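Local coordinates for Non-reducing end beta-L-arabinofuranosidase (Bacteroides thetaiotaomicron, PDB 5MQO), which probably hydrolyses glycosidic bonds in plant pectin as a family GH127 glycoside hydrolase, consistent with aceric acidase activity, at residues N461-R464 / T465-A469. Sequence-based numbering, arbitrary orientation.
Sequences NTLR and TLCQA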
# COMPACT_ATOMS: atom_id res chain seq x y z
N ASN A 461 -11.11 -3.38 2.84
CA ASN A 461 -9.82 -3.64 2.24
C ASN A 461 -8.76 -2.80 2.96
O ASN A 461 -7.64 -3.29 3.24
CB ASN A 461 -9.86 -3.39 0.71
CG ASN A 461 -8.55 -3.75 0.00
OD1 ASN A 461 -7.69 -4.42 0.57
ND2 ASN A 461 -8.38 -3.27 -1.22
N THR A 462 -9.08 -1.55 3.29
CA THR A 462 -8.12 -0.71 3.99
C THR A 462 -7.71 -1.35 5.32
O THR A 462 -6.53 -1.52 5.58
CB THR A 462 -8.65 0.71 4.19
OG1 THR A 462 -8.85 1.27 2.89
CG2 THR A 462 -7.70 1.57 4.95
N LEU A 463 -8.70 -1.75 6.13
CA LEU A 463 -8.47 -2.30 7.46
C LEU A 463 -7.73 -3.66 7.41
O LEU A 463 -6.76 -3.86 8.13
CB LEU A 463 -9.79 -2.42 8.24
CG LEU A 463 -9.69 -2.97 9.69
CD1 LEU A 463 -8.67 -2.23 10.54
CD2 LEU A 463 -11.05 -2.97 10.39
N ARG A 464 -8.16 -4.57 6.57
CA ARG A 464 -7.43 -5.83 6.48
C ARG A 464 -6.00 -5.63 5.99
O ARG A 464 -5.10 -6.35 6.41
CB ARG A 464 -8.17 -6.85 5.60
CG ARG A 464 -8.08 -6.62 4.12
CD ARG A 464 -6.90 -7.34 3.46
NE ARG A 464 -7.39 -8.35 2.53
CZ ARG A 464 -8.00 -8.10 1.37
NH1 ARG A 464 -8.19 -6.86 0.94
NH2 ARG A 464 -8.44 -9.11 0.62
N THR A 465 -5.77 -4.64 5.13
CA THR A 465 -4.42 -4.40 4.64
C THR A 465 -3.58 -3.90 5.80
O THR A 465 -2.52 -4.47 6.11
CB THR A 465 -4.40 -3.44 3.45
OG1 THR A 465 -4.85 -4.12 2.28
CG2 THR A 465 -2.99 -2.95 3.19
N LEU A 466 -4.06 -2.86 6.47
CA LEU A 466 -3.36 -2.33 7.63
C LEU A 466 -3.18 -3.38 8.73
O LEU A 466 -2.12 -3.42 9.32
CB LEU A 466 -4.02 -1.07 8.18
CG LEU A 466 -4.01 0.13 7.23
CD1 LEU A 466 -5.09 1.13 7.61
CD2 LEU A 466 -2.66 0.80 7.23
N CYS A 467 -4.18 -4.24 8.95
CA CYS A 467 -4.03 -5.38 9.89
C CYS A 467 -2.94 -6.40 9.50
O CYS A 467 -2.63 -7.29 10.29
CB CYS A 467 -5.36 -6.15 10.06
SG CYS A 467 -6.62 -5.32 11.05
N GLN A 468 -2.39 -6.30 8.29
CA GLN A 468 -1.38 -7.21 7.78
C GLN A 468 -0.02 -6.60 7.58
O GLN A 468 0.88 -7.28 7.12
CB GLN A 468 -1.83 -7.72 6.43
CG GLN A 468 -3.04 -8.64 6.49
CD GLN A 468 -3.65 -8.82 5.14
OE1 GLN A 468 -3.39 -8.03 4.21
NE2 GLN A 468 -4.48 -9.85 4.99
N ALA A 469 0.15 -5.31 7.91
CA ALA A 469 1.42 -4.59 7.69
C ALA A 469 2.65 -5.41 8.07
O ALA A 469 3.60 -5.47 7.31
CB ALA A 469 1.42 -3.30 8.48
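Thr465 grips the carbonyl of Asn461 twice on helix 458-466, in the GH127 catalytic domain, where helices 50-69, 102-117 and 382-399 pack around it; a type I beta turn spans Leu466 to Ala469. Thr465 N donates to Asn461 O at 3.0 Å, and Thr465 OG1 reaches the same oxygen at 3.1 Å from the opposite face of the carbonyl plane; with OG1 beside the backbone N (chi1 -76°), threonine can make this second bond without leaving the helix. Two further i to i+4 bonds follow, Leu466 N to Thr462 O and Cys467 N to Leu463 O.

Apolar contacts run along the same spacing. Thr462 CG2 lies alongside Leu466 CD1 at 3.8 Å, and Leu463 CD1 meets Cys467 SG at 3.7 Å; both leucines also pack on Phe58.

On the polar flank Arg464 crosses Gln468 obliquely, Arg464 CD lying 3.7 Å from Gln468 OE1, with guanidinium and amide planes 34° apart. Arg464 NH2 forms a salt bridge with Glu108, while Gln468 NE2 hydrogen-bonds Ser112 OG. Shortening Gln468 to an alanine is likely to leave Ser112 OG without its amide partner and to open a gap beside the Arg464 chain. Compact threonine, leucine and cysteine thus suit the buried apolar side, whereas the longer polar chains suit the flank, where helix 102-117 answers both charge and amide.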